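Local coordinates for esterase YbfF (Escherichia coli, PDB 3BF7), which probably hydrolyses ester bonds, including those of thioesters, as an alpha/beta-hydrolase with a helical cap, at residues R122-D125 with E126-A129; R172-V175 with P176-W179; Q212-D215 with D216-Q220. The protein carries 1 engineered substitution. One frame throughout, in Å; residues are numbered along the deposited sequence.

Contact 1: R122-D125 with E126-A129; sequences RRHD and EIFA
With CG of H124 anti to its own carbonyl carbon (chi1 -61°) and F128 turned in the same sense (chi1 -88°), the phenyl group comes in beside the backbone of the histidine: CD2 of F128 lies 3.3 Å from O of H124, and the same CD2 is 4.0 Å from CB of H124. I127 and H124 run side by side, pointing the same way, and CD1 of I127 meets CD2 of the imidazole at 3.8 Å. H124 is the N-cap of helix 125-136, which probably belongs to the helical cap. Its carbonyl receives N-H of F128 (N to O 2.9 Å), and the next bond of the same turn runs from N of A129 to O of D125. Water 1 accepts from N of I127 (3.0 Å) and donates to O of R123, so a solvent molecule bridges the first turn to the loop before it. The imidazole does not turn back to cap the helix; its ND1 is hydrogen-bonded to OH of Y182. Within the loop and first turn, NE of R122 forms a salt bridge to OD1 of D125 (2.8 Å), arriving in the guanidinium plane on the syn lone pair; a weaker bond from NH2 reaches the same oxygen. F128 is buried, with F26 packed edge-to-face against it, and I127 packs on L153, V158 and L162, while the R122-D125 pair lies on the more exposed side. There the carboxylate of D125, close to the amino end of the helix, would be favoured in its charged form by both the helix dipole and R122.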
loop_
_atom_site.group_PDB
_atom_site.type_symbol
_atom_site.label_atom_id
_atom_site.label_comp_id
_atom_site.label_asym_id
_atom_site.label_seq_id
_atom_site.Cartn_x
_atom_site.Cartn_y
_atom_site.Cartn_z
ATOM N N ARG A 122 11.475 5.990 -13.461
ATOM C CA ARG A 122 10.129 5.743 -13.955
ATOM C C ARG A 122 10.076 4.223 -14.061
ATOM O O ARG A 122 10.871 3.616 -14.781
ATOM C CB ARG A 122 9.900 6.395 -15.319
ATOM C CG ARG A 122 9.861 7.919 -15.263
ATOM C CD ARG A 122 9.247 8.509 -16.521
ATOM N NE ARG A 122 7.811 8.256 -16.618
ATOM C CZ ARG A 122 6.869 8.997 -16.039
ATOM N NH1 ARG A 122 7.199 10.055 -15.311
ATOM N NH2 ARG A 122 5.590 8.683 -16.197
ATOM N N ARG A 123 9.157 3.614 -13.321
ATOM C CA ARG A 123 9.023 2.160 -13.291
ATOM C C ARG A 123 7.685 1.637 -13.787
ATOM O O ARG A 123 7.444 0.430 -13.730
ATOM C CB ARG A 123 9.218 1.640 -11.859
ATOM C CG ARG A 123 10.644 1.303 -11.482
ATOM C CD ARG A 123 10.681 0.463 -10.215
ATOM N NE ARG A 123 10.341 1.224 -9.017
ATOM C CZ ARG A 123 11.171 1.398 -7.993
ATOM N NH1 ARG A 123 12.383 0.866 -8.027
ATOM N NH2 ARG A 123 10.791 2.097 -6.933
ATOM N N HIS A 124 6.821 2.520 -14.275
ATOM C CA HIS A 124 5.497 2.094 -14.706
ATOM C C HIS A 124 5.065 2.540 -16.090
ATOM O O HIS A 124 3.883 2.470 -16.407
ATOM C CB HIS A 124 4.443 2.573 -13.698
ATOM C CG HIS A 124 4.629 2.024 -12.320
ATOM N ND1 HIS A 124 5.575 2.508 -11.443
ATOM C CD2 HIS A 124 4.004 1.008 -11.677
ATOM C CE1 HIS A 124 5.524 1.815 -10.320
ATOM N NE2 HIS A 124 4.580 0.898 -10.436
ATOM N N ASP A 125 5.994 2.976 -16.929
ATOM C CA ASP A 125 5.589 3.443 -18.246
ATOM C C ASP A 125 4.870 2.401 -19.089
ATOM O O ASP A 125 3.893 2.721 -19.766
ATOM C CB ASP A 125 6.784 3.991 -19.019
ATOM C CG ASP A 125 7.246 5.340 -18.503
ATOM O OD1 ASP A 125 6.601 5.902 -17.584
ATOM O OD2 ASP A 125 8.261 5.844 -19.030
ATOM N N GLU A 126 5.341 1.161 -19.059
ATOM C CA GLU A 126 4.704 0.109 -19.838
ATOM C C GLU A 126 3.335 -0.237 -19.261
ATOM O O GLU A 126 2.409 -0.574 -20.001
ATOM C CB GLU A 126 5.620 -1.112 -19.894
ATOM C CG GLU A 126 6.946 -0.780 -20.560
ATOM C CD GLU A 126 7.968 -1.881 -20.434
ATOM O OE1 GLU A 126 7.933 -2.820 -21.253
ATOM O OE2 GLU A 126 8.802 -1.804 -19.509
ATOM N N ILE A 127 3.207 -0.147 -17.940
ATOM C CA ILE A 127 1.928 -0.403 -17.288
ATOM C C ILE A 127 0.939 0.695 -17.713
ATOM O O ILE A 127 -0.207 0.402 -18.059
ATOM C CB ILE A 127 2.099 -0.453 -15.746
ATOM C CG1 ILE A 127 2.724 -1.796 -15.352
ATOM C CG2 ILE A 127 0.757 -0.250 -15.051
ATOM C CD1 ILE A 127 3.133 -1.885 -13.899
ATOM N N PHE A 128 1.379 1.951 -17.712
ATOM C CA PHE A 128 0.511 3.044 -18.148
ATOM C C PHE A 128 0.120 2.840 -19.614
ATOM O O PHE A 128 -1.020 3.094 -19.998
ATOM C CB PHE A 128 1.218 4.396 -17.994
ATOM C CG PHE A 128 1.048 5.033 -16.637
ATOM C CD1 PHE A 128 -0.180 5.570 -16.248
ATOM C CD2 PHE A 128 2.126 5.135 -15.765
ATOM C CE1 PHE A 128 -0.325 6.203 -15.010
ATOM C CE2 PHE A 128 1.992 5.764 -14.526
ATOM C CZ PHE A 128 0.763 6.301 -14.149
ATOM N N ALA A 129 1.067 2.382 -20.430
ATOM C CA ALA A 129 0.795 2.145 -21.846
ATOM C C ALA A 129 -0.265 1.056 -22.012
ATOM O O ALA A 129 -1.157 1.164 -22.858
ATOM C CB ALA A 129 2.080 1.746 -22.567
HETATM O O HOH W 1 5.702 -0.719 -16.285
#

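Contact 2: R172-V175 with P176-W179; sequences RFNV and PVLW
P176 follows V175 in the N-terminal turn of helix 175-180, with N174 as N-cap and as centre of an inverse gamma turn, whose weak bond joins V175 N to F173 O. The proline has no N-H to offer, which costs nothing in a first turn. Its CD lies against CB of V175 at 3.4 Å, a short contact set largely by the peptide bond between these neighbours, and 3.5 Å from OD1 of N174, whose side chain crosses the pyrrolidine at about a right angle. V177 comes next: its CG2 branch, anti to the carbonyl carbon, rests against the N174 amide, 3.2 Å from ND2, and the two side chains cross obliquely. L178 turns inward and is buried. Its N gives the first regular helical bond to N174 O (3.0 Å), while its CD1 touches F173 at CB, 3.9 Å away, rather than at the ring. That ring is met edge-to-face by F26; I131 of helix 125-136 also packs on F173, joining this turn to another helix, probably also of the cap. W179 closes the turn, its indole leading away from the loop. What remains of it here is backbone and CB: N of W179 donates to O of V175 at 3.0 Å, and CB of W179 lies 3.5 Å from that same oxygen.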
loop_
_atom_site.group_PDB
_atom_site.type_symbol
_atom_site.label_atom_id
_atom_site.label_comp_id
_atom_site.label_asym_id
_atom_site.label_seq_id
_atom_site.Cartn_x
_atom_site.Cartn_y
_atom_site.Cartn_z
ATOM N N ARG A 172 -10.839 1.656 -12.204
ATOM C CA ARG A 172 -11.262 2.225 -10.930
ATOM C C ARG A 172 -10.331 3.354 -10.501
ATOM O O ARG A 172 -10.767 4.316 -9.866
ATOM C CB ARG A 172 -11.310 1.134 -9.853
ATOM C CG ARG A 172 -12.558 0.247 -9.911
ATOM C CD ARG A 172 -13.779 1.022 -9.434
ATOM N NE ARG A 172 -15.063 0.408 -9.774
ATOM C CZ ARG A 172 -15.708 -0.482 -9.024
ATOM N NH1 ARG A 172 -15.200 -0.890 -7.869
ATOM N NH2 ARG A 172 -16.891 -0.938 -9.416
ATOM N N PHE A 173 -9.049 3.239 -10.841
ATOM C CA PHE A 173 -8.108 4.286 -10.471
ATOM C C PHE A 173 -8.124 5.447 -11.467
ATOM O O PHE A 173 -8.523 5.294 -12.624
ATOM C CB PHE A 173 -6.686 3.719 -10.269
ATOM C CG PHE A 173 -6.267 2.689 -11.283
ATOM C CD1 PHE A 173 -6.095 3.029 -12.619
ATOM C CD2 PHE A 173 -6.010 1.378 -10.889
ATOM C CE1 PHE A 173 -5.663 2.080 -13.547
ATOM C CE2 PHE A 173 -5.579 0.426 -11.808
ATOM C CZ PHE A 173 -5.407 0.777 -13.138
ATOM N N ASN A 174 -7.705 6.613 -10.985
ATOM C CA ASN A 174 -7.692 7.861 -11.752
ATOM C C ASN A 174 -6.409 7.974 -12.568
ATOM O O ASN A 174 -5.440 8.600 -12.136
ATOM C CB ASN A 174 -7.802 9.025 -10.766
ATOM C CG ASN A 174 -8.117 10.340 -11.437
ATOM O OD1 ASN A 174 -8.061 10.461 -12.659
ATOM N ND2 ASN A 174 -8.447 11.341 -10.632
ATOM N N VAL A 175 -6.416 7.393 -13.762
ATOM C CA VAL A 175 -5.228 7.367 -14.603
ATOM C C VAL A 175 -4.545 8.704 -14.898
ATOM O O VAL A 175 -3.336 8.829 -14.705
ATOM C CB VAL A 175 -5.511 6.620 -15.928
ATOM C CG1 VAL A 175 -4.230 6.500 -16.744
ATOM C CG2 VAL A 175 -6.074 5.234 -15.625
ATOM N N PRO A 176 -5.293 9.722 -15.356
ATOM C CA PRO A 176 -4.640 11.004 -15.645
ATOM C C PRO A 176 -3.911 11.616 -14.452
ATOM O O PRO A 176 -2.838 12.197 -14.602
ATOM C CB PRO A 176 -5.796 11.881 -16.120
ATOM C CG PRO A 176 -6.726 10.895 -16.753
ATOM C CD PRO A 176 -6.709 9.752 -15.766
ATOM N N VAL A 177 -4.496 11.490 -13.265
ATOM C CA VAL A 177 -3.886 12.044 -12.066
ATOM C C VAL A 177 -2.680 11.224 -11.618
ATOM O O VAL A 177 -1.664 11.787 -11.212
ATOM C CB VAL A 177 -4.916 12.155 -10.920
ATOM C CG1 VAL A 177 -4.223 12.545 -9.624
ATOM C CG2 VAL A 177 -5.963 13.204 -11.279
ATOM N N LEU A 178 -2.779 9.899 -11.693
ATOM C CA LEU A 178 -1.651 9.065 -11.296
ATOM C C LEU A 178 -0.465 9.321 -12.226
ATOM O O LEU A 178 0.690 9.234 -11.810
ATOM C CB LEU A 178 -2.044 7.586 -11.301
ATOM C CG LEU A 178 -3.136 7.238 -10.279
ATOM C CD1 LEU A 178 -3.411 5.743 -10.315
ATOM C CD2 LEU A 178 -2.706 7.670 -8.880
ATOM N N TRP A 179 -0.751 9.646 -13.483
ATOM C CA TRP A 179 0.310 9.950 -14.436
ATOM C C TRP A 179 0.906 11.316 -14.115
ATOM O O TRP A 179 2.118 11.463 -13.963
ATOM C CB TRP A 179 -0.235 9.958 -15.868
ATOM C CG TRP A 179 0.774 10.419 -16.885
ATOM C CD1 TRP A 179 0.956 11.693 -17.349
ATOM C CD2 TRP A 179 1.760 9.611 -17.535
ATOM N NE1 TRP A 179 1.995 11.726 -18.249
ATOM C CE2 TRP A 179 2.506 10.461 -18.382
ATOM C CE3 TRP A 179 2.087 8.251 -17.484
ATOM C CZ2 TRP A 179 3.559 9.993 -19.173
ATOM C CZ3 TRP A 179 3.134 7.786 -18.270
ATOM C CH2 TRP A 179 3.858 8.657 -19.103
#

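Contact 3: Q212-D215 with D216-Q220; sequences QYRD and DLLAQ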
loop_
_atom_site.group_PDB
_atom_site.type_symbol
_atom_site.label_atom_id
_atom_site.label_comp_id
_atom_site.label_asym_id
_atom_site.label_seq_id
_atom_site.Cartn_x
_atom_site.Cartn_y
_atom_site.Cartn_z
ATOM N N GLN A 212 21.317 0.525 -0.737
ATOM C CA GLN A 212 21.528 1.934 -1.054
ATOM C C GLN A 212 20.510 2.878 -0.425
ATOM O O GLN A 212 20.707 4.092 -0.430
ATOM C CB GLN A 212 21.570 2.167 -2.572
ATOM C CG GLN A 212 20.256 1.990 -3.313
ATOM C CD GLN A 212 20.075 0.589 -3.848
ATOM O OE1 GLN A 212 19.264 0.355 -4.746
ATOM N NE2 GLN A 212 20.828 -0.355 -3.298
ATOM N N TYR A 213 19.430 2.328 0.123
ATOM C CA TYR A 213 18.398 3.151 0.752
ATOM C C TYR A 213 18.429 3.022 2.268
ATOM O O TYR A 213 17.677 3.696 2.969
ATOM C CB TYR A 213 17.009 2.735 0.257
ATOM C CG TYR A 213 16.893 2.671 -1.244
ATOM C CD1 TYR A 213 17.159 3.787 -2.033
ATOM C CD2 TYR A 213 16.546 1.481 -1.880
ATOM C CE1 TYR A 213 17.087 3.720 -3.424
ATOM C CE2 TYR A 213 16.469 1.403 -3.267
ATOM C CZ TYR A 213 16.744 2.524 -4.034
ATOM O OH TYR A 213 16.692 2.449 -5.406
ATOM N N ARG A 214 19.309 2.167 2.773
ATOM C CA ARG A 214 19.392 1.922 4.206
ATOM C C ARG A 214 19.717 3.128 5.085
ATOM O O ARG A 214 19.098 3.303 6.138
ATOM C CB ARG A 214 20.386 0.792 4.478
ATOM C CG ARG A 214 20.344 0.263 5.899
ATOM C CD ARG A 214 20.932 -1.137 5.969
ATOM N NE ARG A 214 20.933 -1.665 7.329
ATOM C CZ ARG A 214 21.745 -1.243 8.294
ATOM N NH1 ARG A 214 22.631 -0.287 8.050
ATOM N NH2 ARG A 214 21.669 -1.780 9.503
ATOM N N ASP A 215 20.675 3.957 4.678
ATOM C CA ASP A 215 21.021 5.122 5.487
ATOM C C ASP A 215 19.807 6.025 5.671
ATOM O O ASP A 215 19.499 6.445 6.788
ATOM C CB ASP A 215 22.166 5.922 4.856
ATOM C CG ASP A 215 23.489 5.180 4.891
ATOM O OD1 ASP A 215 23.694 4.362 5.810
ATOM O OD2 ASP A 215 24.334 5.428 4.004
ATOM N N ASP A 216 19.116 6.320 4.574
ATOM C CA ASP A 216 17.933 7.170 4.636
ATOM C C ASP A 216 16.810 6.506 5.421
ATOM O O ASP A 216 16.066 7.174 6.136
ATOM C CB ASP A 216 17.434 7.499 3.227
ATOM C CG ASP A 216 18.280 8.545 2.533
ATOM O OD1 ASP A 216 17.991 8.849 1.357
ATOM O OD2 ASP A 216 19.228 9.068 3.156
ATOM N N LEU A 217 16.677 5.193 5.279
ATOM C CA LEU A 217 15.635 4.477 5.996
ATOM C C LEU A 217 15.851 4.611 7.506
ATOM O O LEU A 217 14.926 4.948 8.242
ATOM C CB LEU A 217 15.628 3.003 5.573
ATOM C CG LEU A 217 14.446 2.157 6.052
ATOM C CD1 LEU A 217 14.234 0.980 5.112
ATOM C CD2 LEU A 217 14.694 1.688 7.471
ATOM N N LEU A 218 17.078 4.369 7.959
ATOM C CA LEU A 218 17.389 4.463 9.384
ATOM C C LEU A 218 17.344 5.888 9.927
ATOM O O LEU A 218 17.069 6.096 11.108
ATOM C CB LEU A 218 18.760 3.843 9.662
ATOM C CG LEU A 218 18.847 2.339 9.395
ATOM C CD1 LEU A 218 20.280 1.870 9.585
ATOM C CD2 LEU A 218 17.909 1.585 10.327
ATOM N N ALA A 219 17.611 6.872 9.077
ATOM C CA ALA A 219 17.576 8.259 9.521
ATOM C C ALA A 219 16.149 8.664 9.880
ATOM O O ALA A 219 15.931 9.527 10.728
ATOM C CB ALA A 219 18.121 9.174 8.433
ATOM N N GLN A 220 15.176 8.025 9.235
ATOM C CA GLN A 220 13.772 8.331 9.476
ATOM C C GLN A 220 13.100 7.324 10.405
ATOM O O GLN A 220 12.156 7.668 11.113
ATOM C CB GLN A 220 13.048 8.428 8.133
ATOM C CG GLN A 220 13.602 9.570 7.289
ATOM C CD GLN A 220 13.168 9.511 5.842
ATOM O OE1 GLN A 220 12.232 10.200 5.429
ATOM N NE2 GLN A 220 13.842 8.679 5.061
HETATM O O HOH W 2 20.311 5.792 1.923
#
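R214 and L218 meet on the exposed flank of helix 214-220, where CD1 of the leucine lies over one face of the guanidinium, offset toward its rim and 3.5 Å from NH1. The arginine reaches this position by leaving the backbone with CG anti to N (chi1 -168°) and staying extended as far as NE, so that its side chain passes over L218. D215 and A219 on this side bring little more than backbone: N of A219 donates to O of D215, and the alanine CB is 3.5 Å from that oxygen. Water 2 also belongs to this region, accepting from N of D216 (3.0 Å) and donating to O of Q212. The inner side is more enclosed. N of L217 bonds to O of Y213 at 2.9 Å, and CB of the buried L217 comes within 3.4 Å of that acceptor; P116 and V209 touch the leucine side chain from neighbouring loops. At the far end Q220 folds its amide back along the helix, and NE2 gives an almost straight bond to O of D216 (2.9 Å, 178°), approaching from above the carbonyl plane. NE2 also bonds to P116 O, while OE1 accepts from W188 NE1 and I191 N, so four hydrogen bonds fix the rotation of this buried amide. The turn belongs to the helix of a beta-alpha-beta unit, here between strands 198-201 and 224-226 of the alpha/beta-hydrolase sheet.

How the contacts relate
Contacts 1 and 2 are both helix starts, probably in the cap, and touch directly: the indole of W179 in 176-179 receives R122 in a cation-pi contact and F128 edge-to-face. Their centres lie about 12 Å apart. Contact 3, on a helix between two strands of the main sheet, touches neither; its nearest atoms come to about 5 Å from contact 1 and about 19 Å from contact 2. Contact 2 is partly buried and mainly apolar; contacts 1 and 3 lie at the surface and both include a bridging water. Charge is paired by a salt bridge in contact 1, whereas in contact 3 the arginine meets a leucine methyl.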